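Local coordinates for kelch domain-containing protein (Colletotrichum graminicola M1.001, PDB 5C86) that oxidises alcohols as a copper-binding fungal member of the AA5 family, which also includes galactose oxidase and glyoxal oxidase, at residues M169-F174 with T246-T251; W200-T203 with G207-T210; L339-A344 with G365-P370; G352-G355 with E360-F363; S389-A394 with P400-M405. All blocks are in the same frame, centred on the assembly; numbering follows the deposited sequence.

Contact 1: residues M169-F174 with T246-T251; sequences MQRGMF and TGYDST
R171 holds its CG beside the backbone N and anti to the carbonyl carbon (chi1 -53°), and from CG to NE its chain runs extended, which sends CD out toward the hydroxyl of Y248. The tyrosine starts the same way (chi1 -66°) and points its ring back at the arginine. R171 CD comes 3.3 Å from Y248 OH and 4.0 Å from Y248 CZ, so the methylene next to the guanidinium does the touching. R171 NE stays 3.9 Å from the same OH. The side chains cross at about a right angle, with guanidinium and ring planes 72° apart, which rules out a parallel stack. M173 bends at its last torsion and brings SD to 3.8 Å from T246 OG1; a second conformer of this methionine makes that touch less certain. The firmer link beside it is a water that accepts from two backbone amides, 3.1 Å from M173 N and 3.2 Å from T246 N, and so ties the two segments where no direct polar bond joins them. M173 also approaches the copper site, empty in this apo model: its side chain lies about 7 Å from that of Y120, which binds copper in the metal-loaded protein. The ring of F174 meets Y120 and Y245 edge-to-face. In this beta-propeller two surface connections meet here. One, 169-174, lies between strands 155-158 and 181-183. The other is the loop from strand 235-239 to strand 254-258, and backbone hydrogen bonds from G247 and Y248 to M300 join it to the loop between strands 291-294 and 313-316.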
# COMPACT_ATOMS: atom_id res chain seq x y z
N MET A 169 11.54 -1.98 17.62
CA MET A 169 11.88 -0.62 18.03
C MET A 169 12.30 -0.58 19.51
O MET A 169 11.98 -1.48 20.27
CB MET A 169 10.65 0.28 17.92
CG MET A 169 10.06 0.28 16.53
SD MET A 169 9.67 1.92 16.00
CE MET A 169 9.07 2.81 17.44
N GLN A 170 12.92 0.53 19.88
CA GLN A 170 13.46 0.66 21.24
C GLN A 170 12.37 0.86 22.29
O GLN A 170 12.55 0.43 23.40
CB GLN A 170 14.46 1.84 21.26
CG GLN A 170 15.82 1.64 20.62
CD GLN A 170 16.83 2.76 20.93
OE1 GLN A 170 16.69 3.50 21.91
NE2 GLN A 170 17.84 2.89 20.10
N ARG A 171 11.25 1.49 21.95
CA ARG A 171 10.26 1.98 22.89
C ARG A 171 8.85 1.72 22.38
O ARG A 171 8.61 1.63 21.15
CB ARG A 171 10.34 3.53 23.02
CG ARG A 171 11.71 4.09 23.35
CD ARG A 171 11.69 5.61 23.16
NE ARG A 171 12.97 6.31 23.19
CZ ARG A 171 13.88 6.37 22.21
NH1 ARG A 171 13.75 5.75 21.02
NH2 ARG A 171 14.97 7.09 22.44
N GLY A 172 7.92 1.77 23.31
CA GLY A 172 6.50 1.94 23.04
C GLY A 172 5.80 0.62 22.77
O GLY A 172 6.38 -0.47 22.79
N MET A 173 4.51 0.78 22.54
CA MET A 173 3.58 -0.32 22.22
C MET A 173 3.86 -0.93 20.88
O MET A 173 4.36 -0.27 19.96
CB MET A 173 2.13 0.19 22.19
CG MET A 173 1.76 0.76 23.51
SD MET A 173 0.56 2.06 23.30
CE MET A 173 -0.62 1.39 22.10
N PHE A 174 3.53 -2.21 20.77
CA PHE A 174 3.63 -2.98 19.52
C PHE A 174 4.94 -2.68 18.79
O PHE A 174 4.92 -2.37 17.58
CB PHE A 174 2.43 -2.66 18.63
CG PHE A 174 1.09 -2.75 19.36
CD1 PHE A 174 0.79 -3.84 20.14
CD2 PHE A 174 0.19 -1.72 19.27
CE1 PHE A 174 -0.44 -3.88 20.83
CE2 PHE A 174 -1.04 -1.78 19.89
CZ PHE A 174 -1.34 -2.86 20.66
N THR A 246 2.68 5.71 20.47
CA THR A 246 1.98 6.88 20.97
C THR A 246 2.88 7.62 21.91
O THR A 246 3.93 7.13 22.37
CB THR A 246 0.69 6.53 21.76
OG1 THR A 246 1.05 5.77 22.92
CG2 THR A 246 -0.28 5.76 20.93
N GLY A 247 2.46 8.81 22.17
CA GLY A 247 3.07 9.61 23.23
C GLY A 247 4.16 10.58 22.83
O GLY A 247 4.59 11.40 23.66
N TYR A 248 4.62 10.52 21.60
CA TYR A 248 5.64 11.42 21.10
C TYR A 248 5.12 12.25 19.97
O TYR A 248 4.17 11.90 19.30
CB TYR A 248 6.78 10.60 20.55
CG TYR A 248 7.52 9.80 21.58
CD1 TYR A 248 8.57 10.39 22.29
CD2 TYR A 248 7.14 8.54 21.89
CE1 TYR A 248 9.25 9.67 23.26
CE2 TYR A 248 7.82 7.80 22.84
CZ TYR A 248 8.84 8.39 23.53
OH TYR A 248 9.50 7.66 24.47
N ASP A 249 5.86 13.32 19.67
CA ASP A 249 5.57 14.13 18.46
C ASP A 249 6.11 13.37 17.28
O ASP A 249 7.23 12.87 17.35
CB ASP A 249 6.21 15.52 18.49
CG ASP A 249 5.46 16.47 19.41
OD1 ASP A 249 4.20 16.57 19.32
OD2 ASP A 249 6.12 17.14 20.18
N SER A 250 5.31 13.24 16.23
CA SER A 250 5.81 12.65 14.99
C SER A 250 6.83 13.63 14.40
O SER A 250 6.97 14.79 14.79
CB SER A 250 4.66 12.46 14.05
OG SER A 250 4.01 13.67 13.71
N THR A 251 7.52 13.15 13.39
CA THR A 251 8.47 13.99 12.65
C THR A 251 8.03 14.30 11.23
O THR A 251 7.05 13.73 10.73
CB THR A 251 9.85 13.34 12.52
OG1 THR A 251 9.86 12.36 11.47
CG2 THR A 251 10.32 12.78 13.79
O HOH W 1 3.41 3.65 22.81

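Contact 2: residues W200-T203 with G207-T210; sequences WYDT and GSNT
W200 N donates a hydrogen bond to T210 O at 2.7 Å, the shortest polar bond here, with the donor nearly along the C=O axis. The return bond runs from T210 N to W200 O at 2.9 Å, and the same W200 O also receives the CA-H of N209 (CA to O 3.0 Å). Two residues on, D202 N reaches S208 O at 2.9 Å, but from above the carbonyl plane, 42° out of it, and S208 N answers with a longer bond of 3.2 Å to D202 O. Such alternation of hydrogen-bonded pairs (W200 with T210, D202 with S208) around the non-hydrogen-bonded pair Y201-N209 marks antiparallel pairing, and the short connection 203-207 makes strands 197-202 and 208-214 a beta hairpin, one side of a four-stranded propeller sheet. Y201 and N209 lie side by side on one face, ring and amide planes 35° apart, with Y201 CD1 3.8 Å from N209 CB. Their polar ends are held by the loop after strand 155-158, Y201 OH on P163 O and N209 ND2 on G161 O. On the other face T210 CG2 rests 4.0 Å from W200 CB. With its CG anti to the carbonyl carbon (chi1 -71°), W200 swings its indole against S188 and L190, and NE1 bonds to Q264 O. D202 OD1 forms a salt bridge with K204 NZ.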
# COMPACT_ATOMS: atom_id res chain seq x y z
N TRP A 200 17.92 -6.90 6.25
CA TRP A 200 17.52 -7.80 5.22
C TRP A 200 17.06 -9.13 5.76
O TRP A 200 17.65 -9.61 6.71
CB TRP A 200 18.71 -8.07 4.29
CG TRP A 200 19.11 -6.98 3.44
CD1 TRP A 200 20.17 -6.17 3.58
CD2 TRP A 200 18.42 -6.55 2.24
NE1 TRP A 200 20.23 -5.28 2.54
CE2 TRP A 200 19.15 -5.50 1.71
CE3 TRP A 200 17.26 -6.97 1.57
CZ2 TRP A 200 18.76 -4.80 0.57
CZ3 TRP A 200 16.90 -6.27 0.40
CH2 TRP A 200 17.66 -5.23 -0.06
N TYR A 201 16.00 -9.69 5.17
CA TYR A 201 15.50 -11.02 5.42
C TYR A 201 15.50 -11.78 4.12
O TYR A 201 15.28 -11.21 3.02
CB TYR A 201 14.10 -11.03 5.98
CG TYR A 201 14.02 -10.49 7.39
CD1 TYR A 201 14.17 -11.34 8.46
CD2 TYR A 201 13.81 -9.14 7.67
CE1 TYR A 201 14.11 -10.87 9.77
CE2 TYR A 201 13.75 -8.67 8.96
CZ TYR A 201 13.92 -9.53 10.02
OH TYR A 201 13.84 -9.13 11.36
N ASP A 202 15.83 -13.08 4.20
CA ASP A 202 15.78 -13.99 3.08
C ASP A 202 14.72 -14.97 3.44
O ASP A 202 14.72 -15.53 4.55
CB ASP A 202 17.14 -14.67 2.91
CG ASP A 202 17.21 -15.63 1.70
OD1 ASP A 202 16.21 -15.94 1.05
OD2 ASP A 202 18.34 -16.09 1.46
N THR A 203 13.76 -15.14 2.56
CA THR A 203 12.62 -15.93 2.79
C THR A 203 12.76 -17.34 2.21
O THR A 203 11.78 -18.08 2.26
CB THR A 203 11.33 -15.30 2.23
OG1 THR A 203 11.43 -15.23 0.80
CG2 THR A 203 11.13 -13.87 2.87
N GLY A 207 15.60 -19.51 5.96
CA GLY A 207 15.66 -18.09 6.20
C GLY A 207 16.99 -17.59 6.63
O GLY A 207 17.90 -18.33 7.05
N SER A 208 17.12 -16.28 6.58
CA SER A 208 18.30 -15.66 7.03
C SER A 208 18.00 -14.18 7.21
O SER A 208 16.91 -13.69 6.77
CB SER A 208 19.44 -15.92 6.04
OG SER A 208 19.49 -14.93 5.05
N ASN A 209 18.89 -13.49 7.91
CA ASN A 209 18.77 -12.05 8.15
C ASN A 209 20.08 -11.46 8.34
O ASN A 209 21.01 -12.15 8.78
CB ASN A 209 17.85 -11.74 9.35
CG ASN A 209 18.51 -12.06 10.71
OD1 ASN A 209 19.10 -11.20 11.35
ND2 ASN A 209 18.41 -13.29 11.11
N THR A 210 20.25 -10.21 7.95
CA THR A 210 21.48 -9.49 8.11
C THR A 210 21.20 -7.99 8.14
O THR A 210 20.30 -7.55 7.44
CB THR A 210 22.53 -9.90 7.05
OG1 THR A 210 23.84 -9.62 7.54
CG2 THR A 210 22.31 -9.28 5.66

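Contact 3: residues L339-A344 with G365-P370; sequences LLMADA and GQFWSP
M341 turns its CB toward F367, and from there its chain curls round the CD1-CE1 corner of the ring in a Met-aromatic contact. F367 lies on strand 364-369 of the propeller sheet that the N-terminal strand 5-11 completes, the "Velcro" closure known from propeller folds, and M341 follows directly on strand 336-340 of the same sheet. Within that sheet strand 346-350 separates 336-340 from 364-369, so the meeting is made by side chains past the end of strand 336-340. Following M341 outward, CG is the first atom to touch, at 3.6 Å from F367 CE1 and 3.7 Å from F367 CD1. Folds at chi2 (-55°) and chi3 (-70°) then hold the rest of the chain near the same corner. SD sits 3.8 Å from F367 CE1 and 5.1 Å from the ring centroid, 80° off the ring normal, which puts the sulfur at the ring edge. The terminal CE still lies 3.9 Å from F367 CE1. Around this pair, V54 and L21 touch M341, while Y52 and V10 pack on F367. M341 also opens a type I turn, closed by A344 N on M341 O. At the far end of that turn A344 O accepts a hydrogen bond from Y372 OH, and the ring of P370 leans on this oxygen: P370 CG is 3.6 Å and P370 CD 3.3 Å from A344 O.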
# COMPACT_ATOMS: atom_id res chain seq x y z
N LEU A 339 -5.47 5.34 -1.05
CA LEU A 339 -5.21 4.34 -2.03
C LEU A 339 -5.33 4.92 -3.44
O LEU A 339 -6.27 5.64 -3.77
CB LEU A 339 -6.16 3.16 -1.87
CG LEU A 339 -5.63 1.85 -2.43
CD1 LEU A 339 -4.58 1.26 -1.55
CD2 LEU A 339 -6.76 0.90 -2.66
N LEU A 340 -4.37 4.57 -4.31
CA LEU A 340 -4.47 4.95 -5.73
C LEU A 340 -5.55 4.16 -6.43
O LEU A 340 -5.60 2.96 -6.32
CB LEU A 340 -3.17 4.66 -6.47
CG LEU A 340 -3.10 5.10 -7.92
CD1 LEU A 340 -3.21 6.57 -7.99
CD2 LEU A 340 -1.81 4.61 -8.55
N MET A 341 -6.36 4.86 -7.23
CA MET A 341 -7.41 4.27 -8.08
C MET A 341 -6.93 4.13 -9.56
O MET A 341 -6.07 4.89 -9.99
CB MET A 341 -8.63 5.18 -7.99
CG MET A 341 -9.14 5.44 -6.56
SD MET A 341 -9.50 3.95 -5.62
CE MET A 341 -10.93 3.32 -6.41
N ALA A 342 -7.64 3.32 -10.33
CA ALA A 342 -7.24 3.14 -11.74
C ALA A 342 -7.48 4.41 -12.54
O ALA A 342 -6.85 4.65 -13.56
CB ALA A 342 -8.01 1.95 -12.30
N ASP A 343 -8.35 5.31 -12.07
CA ASP A 343 -8.55 6.60 -12.76
C ASP A 343 -7.51 7.62 -12.39
O ASP A 343 -7.60 8.78 -12.76
CB ASP A 343 -9.97 7.14 -12.67
CG ASP A 343 -10.32 7.62 -11.30
OD1 ASP A 343 -9.53 7.43 -10.39
OD2 ASP A 343 -11.42 8.19 -11.10
N ALA A 344 -6.51 7.23 -11.57
CA ALA A 344 -5.40 8.08 -11.17
C ALA A 344 -5.74 9.16 -10.13
O ALA A 344 -4.90 9.99 -9.81
CB ALA A 344 -4.69 8.68 -12.41
N GLY A 365 -14.99 9.53 3.09
CA GLY A 365 -13.77 9.96 2.47
C GLY A 365 -14.09 10.59 1.17
O GLY A 365 -15.26 10.88 0.88
N GLN A 366 -13.06 10.93 0.41
CA GLN A 366 -13.23 11.61 -0.87
C GLN A 366 -12.07 11.13 -1.77
O GLN A 366 -11.03 10.67 -1.22
CB GLN A 366 -13.09 13.12 -0.77
CG GLN A 366 -14.12 13.84 0.08
CD GLN A 366 -13.72 15.29 0.40
OE1 GLN A 366 -12.93 15.58 1.32
NE2 GLN A 366 -14.27 16.20 -0.36
N PHE A 367 -12.18 11.39 -3.05
CA PHE A 367 -11.13 11.11 -3.99
C PHE A 367 -10.50 12.38 -4.37
O PHE A 367 -11.16 13.39 -4.73
CB PHE A 367 -11.74 10.38 -5.21
CG PHE A 367 -12.25 9.04 -4.89
CD1 PHE A 367 -11.43 7.85 -4.87
CD2 PHE A 367 -13.59 8.85 -4.51
CE1 PHE A 367 -11.91 6.67 -4.57
CE2 PHE A 367 -14.07 7.57 -4.19
CZ PHE A 367 -13.25 6.47 -4.23
N TRP A 368 -9.19 12.44 -4.26
CA TRP A 368 -8.43 13.61 -4.64
C TRP A 368 -7.91 13.44 -6.08
O TRP A 368 -7.31 12.43 -6.40
CB TRP A 368 -7.23 13.87 -3.73
CG TRP A 368 -6.43 15.05 -4.04
CD1 TRP A 368 -6.80 16.39 -3.96
CD2 TRP A 368 -5.04 15.07 -4.44
NE1 TRP A 368 -5.81 17.18 -4.35
CE2 TRP A 368 -4.68 16.41 -4.64
CE3 TRP A 368 -4.09 14.05 -4.73
CZ2 TRP A 368 -3.39 16.79 -4.99
CZ3 TRP A 368 -2.85 14.43 -5.05
CH2 TRP A 368 -2.48 15.76 -5.28
N SER A 369 -8.18 14.43 -6.90
CA SER A 369 -7.68 14.47 -8.26
C SER A 369 -6.41 15.26 -8.25
O SER A 369 -6.37 16.50 -7.98
CB SER A 369 -8.69 15.13 -9.24
OG SER A 369 -9.81 14.36 -9.44
N PRO A 370 -5.25 14.61 -8.60
CA PRO A 370 -4.04 15.35 -8.61
C PRO A 370 -3.88 16.41 -9.74
O PRO A 370 -4.66 16.37 -10.70
CB PRO A 370 -2.92 14.23 -8.76
CG PRO A 370 -3.60 13.00 -8.35
CD PRO A 370 -5.02 13.15 -8.81

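Contact 4: residues G352-G355 with E360-F363; sequences GLCG and ENHF
The hydrogen bonds all centre on the side-chain amide of N361, which serves three successive residues, L353, C354 and G355. N361 OD1 takes two amides: C354 N at 2.9 Å, in the carbonyl plane and on a lone pair, and L353 N at 2.8 Å, a weak bond because its N-H points well off the oxygen (126°). On the other branch N361 ND2 donates to G355 O at 2.9 Å, tilted 17° from both the amide plane and the carbonyl plane. With CG anti to the carbonyl carbon (chi1 -75°), the amide reaches across to the bend 353-355, and bonds at both its ends fix its rotation. This buried asparagine therefore stands in for backbone pairing where neither segment is a strand. Among the nonpolar touches, C354 SG lies 3.6 Å from E360 CB, in one of two cysteine conformers; the cysteine forms a disulfide with C358, between the two segments. G352 brings its CA to 3.3 Å from E360 O, a CA-H...O contact, and its CA is only 4.2 Å from that of N361, a closeness that suits a glycine. Polar ties reach toward the copper site: G352 O accepts from H335 ND1, which would help orient this histidine, a copper ligand when the metal is bound, and the L353 side chain is about 4 Å from that of H335. Both segments belong to the long loop between strands 346-350 and 364-369, fastened by backbone bonds from H362 to G351, G355 to N37 and F363 to F12.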
# COMPACT_ATOMS: atom_id res chain seq x y z
N GLY A 352 -10.81 6.41 13.06
CA GLY A 352 -11.65 6.10 14.23
C GLY A 352 -11.85 4.62 14.39
O GLY A 352 -10.89 3.85 14.56
N LEU A 353 -13.12 4.20 14.38
CA LEU A 353 -13.55 2.88 14.73
C LEU A 353 -13.39 2.74 16.26
O LEU A 353 -12.55 2.02 16.76
CB LEU A 353 -12.84 1.67 13.99
CG LEU A 353 -13.64 0.37 13.97
CD1 LEU A 353 -14.85 0.41 13.03
CD2 LEU A 353 -12.81 -0.85 13.63
N CYS A 354 -14.22 3.46 16.99
CA CYS A 354 -14.04 3.54 18.43
C CYS A 354 -15.32 3.64 19.21
O CYS A 354 -15.33 4.22 20.30
CB CYS A 354 -13.13 4.71 18.72
SG CYS A 354 -13.40 6.17 17.70
N GLY A 355 -16.37 3.08 18.66
CA GLY A 355 -17.64 2.80 19.41
C GLY A 355 -18.85 3.39 18.75
O GLY A 355 -18.77 4.21 17.91
N GLU A 360 -15.06 10.45 16.93
CA GLU A 360 -13.86 10.18 16.10
C GLU A 360 -14.13 9.22 14.95
O GLU A 360 -13.21 9.02 14.16
CB GLU A 360 -12.70 9.68 16.99
CG GLU A 360 -12.15 10.83 17.82
CD GLU A 360 -12.99 11.13 19.07
OE1 GLU A 360 -13.59 10.16 19.61
OE2 GLU A 360 -13.01 12.31 19.49
N ASN A 361 -15.28 8.56 14.84
CA ASN A 361 -15.55 7.69 13.72
C ASN A 361 -15.81 8.52 12.48
O ASN A 361 -16.65 9.46 12.44
CB ASN A 361 -16.81 6.92 13.92
CG ASN A 361 -16.69 5.83 14.86
OD1 ASN A 361 -15.63 5.17 15.06
ND2 ASN A 361 -17.85 5.49 15.43
N HIS A 362 -15.04 8.23 11.41
CA HIS A 362 -15.29 8.89 10.13
C HIS A 362 -15.62 7.85 9.08
O HIS A 362 -14.74 7.07 8.63
CB HIS A 362 -14.05 9.70 9.79
CG HIS A 362 -13.71 10.71 10.83
ND1 HIS A 362 -14.61 11.69 11.21
CD2 HIS A 362 -12.62 10.86 11.63
CE1 HIS A 362 -14.09 12.40 12.19
NE2 HIS A 362 -12.88 11.94 12.44
N PHE A 363 -16.89 7.77 8.68
CA PHE A 363 -17.35 6.72 7.73
C PHE A 363 -17.07 7.16 6.28
O PHE A 363 -17.41 6.49 5.36
CB PHE A 363 -18.84 6.36 7.92
CG PHE A 363 -19.17 5.70 9.24
CD1 PHE A 363 -19.35 6.50 10.38
CD2 PHE A 363 -19.31 4.34 9.35
CE1 PHE A 363 -19.66 5.90 11.61
CE2 PHE A 363 -19.62 3.74 10.55
CZ PHE A 363 -19.78 4.56 11.66

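Contact 5: residues S389-A394 with P400-M405; sequences SLSDTA and PITITM
S389 and T404 form an antiparallel hydrogen-bonded pair, S389 N to T404 O at 3.1 Å and T404 N to S389 O at 2.9 Å, the two segments running 164° apart. At S391 the strand turns aside, yet beyond the last bridge the bonding goes on: S391 N donates to T402 O at 2.9 Å, while the return bond is accepted by a side chain. T402 N points at S391 OG, 2.8 Å away and nearly straight at 166°, because OG stands between the backbone N and the carbonyl carbon (chi1 58°). The serine hydroxyl thus takes the place of a carbonyl, and itself donates a hydrogen bond to a water, which in turn donates to D392 OD2 and P400 O. A second water joins T402 O to the hydroxyl of T404 and, in the conformer given, to that of S389. On the opposite face L390 lies alongside I403, pointing the same way, with L390 CD2 3.8 Å from I403 CG1 and 4.2 Å from I401 CG2. That apolar face packs on L463 of strand 459-466 in the C-terminal early-set domain, an immunoglobulin-like sandwich, where strand 400-405 runs between strands 387-390 and 444-448.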
# COMPACT_ATOMS: atom_id res chain seq x y z
N SER A 389 -5.87 -0.64 -26.69
CA SER A 389 -5.65 -2.09 -26.54
C SER A 389 -4.35 -2.41 -25.77
O SER A 389 -3.47 -1.58 -25.70
CB SER A 389 -5.68 -2.76 -27.94
OG SER A 389 -4.59 -2.39 -28.73
N LEU A 390 -4.30 -3.60 -25.18
CA LEU A 390 -3.02 -4.23 -24.78
C LEU A 390 -2.92 -5.52 -25.57
O LEU A 390 -3.93 -6.24 -25.80
CB LEU A 390 -2.97 -4.57 -23.32
CG LEU A 390 -3.11 -3.44 -22.35
CD1 LEU A 390 -2.97 -3.95 -20.94
CD2 LEU A 390 -2.05 -2.34 -22.59
N SER A 391 -1.69 -5.87 -25.94
CA SER A 391 -1.46 -7.12 -26.64
C SER A 391 -1.59 -8.32 -25.78
O SER A 391 -1.69 -9.47 -26.30
CB SER A 391 -0.07 -7.15 -27.27
OG SER A 391 0.91 -6.97 -26.28
N ASP A 392 -1.49 -8.18 -24.47
CA ASP A 392 -1.60 -9.30 -23.56
C ASP A 392 -1.90 -8.77 -22.20
O ASP A 392 -1.50 -7.64 -21.88
CB ASP A 392 -0.30 -10.08 -23.44
CG ASP A 392 -0.16 -11.14 -24.46
OD1 ASP A 392 -1.04 -12.06 -24.56
OD2 ASP A 392 0.81 -11.03 -25.24
N THR A 393 -2.62 -9.53 -21.44
CA THR A 393 -2.95 -9.15 -20.04
C THR A 393 -2.38 -10.04 -19.01
O THR A 393 -2.61 -9.81 -17.81
CB THR A 393 -4.44 -9.06 -19.76
OG1 THR A 393 -5.02 -10.35 -20.01
CG2 THR A 393 -5.05 -8.01 -20.54
N ALA A 394 -1.58 -10.98 -19.37
CA ALA A 394 -0.87 -11.81 -18.39
C ALA A 394 0.46 -12.10 -19.06
O ALA A 394 0.48 -12.70 -20.15
CB ALA A 394 -1.62 -13.08 -18.08
N PRO A 400 7.21 -8.68 -23.53
CA PRO A 400 6.73 -7.47 -24.11
C PRO A 400 5.23 -7.31 -23.98
O PRO A 400 4.50 -8.29 -23.96
CB PRO A 400 7.12 -7.63 -25.61
CG PRO A 400 6.93 -9.10 -25.84
CD PRO A 400 7.41 -9.74 -24.55
N ILE A 401 4.78 -6.04 -23.94
CA ILE A 401 3.39 -5.66 -24.03
C ILE A 401 3.33 -4.50 -25.03
O ILE A 401 4.04 -3.49 -24.86
CB ILE A 401 2.85 -5.14 -22.72
CG1 ILE A 401 2.88 -6.23 -21.67
CG2 ILE A 401 1.37 -4.73 -22.85
CD1 ILE A 401 2.47 -5.66 -20.29
N THR A 402 2.51 -4.63 -26.06
CA THR A 402 2.25 -3.54 -26.94
C THR A 402 0.95 -2.84 -26.48
O THR A 402 -0.09 -3.50 -26.35
CB THR A 402 2.13 -3.99 -28.42
OG1 THR A 402 3.39 -4.57 -28.81
CG2 THR A 402 1.86 -2.82 -29.33
N ILE A 403 1.05 -1.53 -26.31
CA ILE A 403 0.00 -0.67 -25.80
C ILE A 403 -0.45 0.14 -26.99
O ILE A 403 0.38 0.86 -27.54
CB ILE A 403 0.53 0.24 -24.71
CG1 ILE A 403 1.17 -0.56 -23.57
CG2 ILE A 403 -0.62 1.18 -24.21
CD1 ILE A 403 2.33 0.10 -22.90
N THR A 404 -1.71 0.09 -27.35
CA THR A 404 -2.17 0.96 -28.50
C THR A 404 -3.04 2.08 -27.91
O THR A 404 -4.01 1.79 -27.25
CB THR A 404 -2.98 0.13 -29.45
OG1 THR A 404 -2.17 -0.96 -29.92
CG2 THR A 404 -3.42 0.97 -30.62
N MET A 405 -2.62 3.30 -28.15
CA MET A 405 -3.27 4.53 -27.70
C MET A 405 -4.28 4.94 -28.72
O MET A 405 -4.07 4.79 -29.93
CB MET A 405 -2.26 5.63 -27.45
CG MET A 405 -1.13 5.24 -26.49
SD MET A 405 -1.75 4.65 -24.89
CE MET A 405 -2.56 6.15 -24.35
O HOH W 2 -1.95 -3.31 -28.43
O HOH W 3 2.30 -9.04 -25.70

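Contacts 1 to 4 belong to the kelch propeller and contact 5 to the C-terminal early-set domain. Along the chain, contact 2 falls within the span between the two segments of contact 1, and contact 4 within that of contact 3; contact 5 comes last. Strand 364-369 of contact 3 follows directly on the loop of contact 4, and strand 387-390 of contact 5 is the next strand. Centres lie 22 Å apart for contacts 1 and 4, both near residues that bind copper in the metal-loaded protein, and 46 Å for contacts 1 and 5. Contact 3 is 24 Å from contact 5; its A344 touches F464 of strand 459-466, a contact between propeller and C-terminal domain.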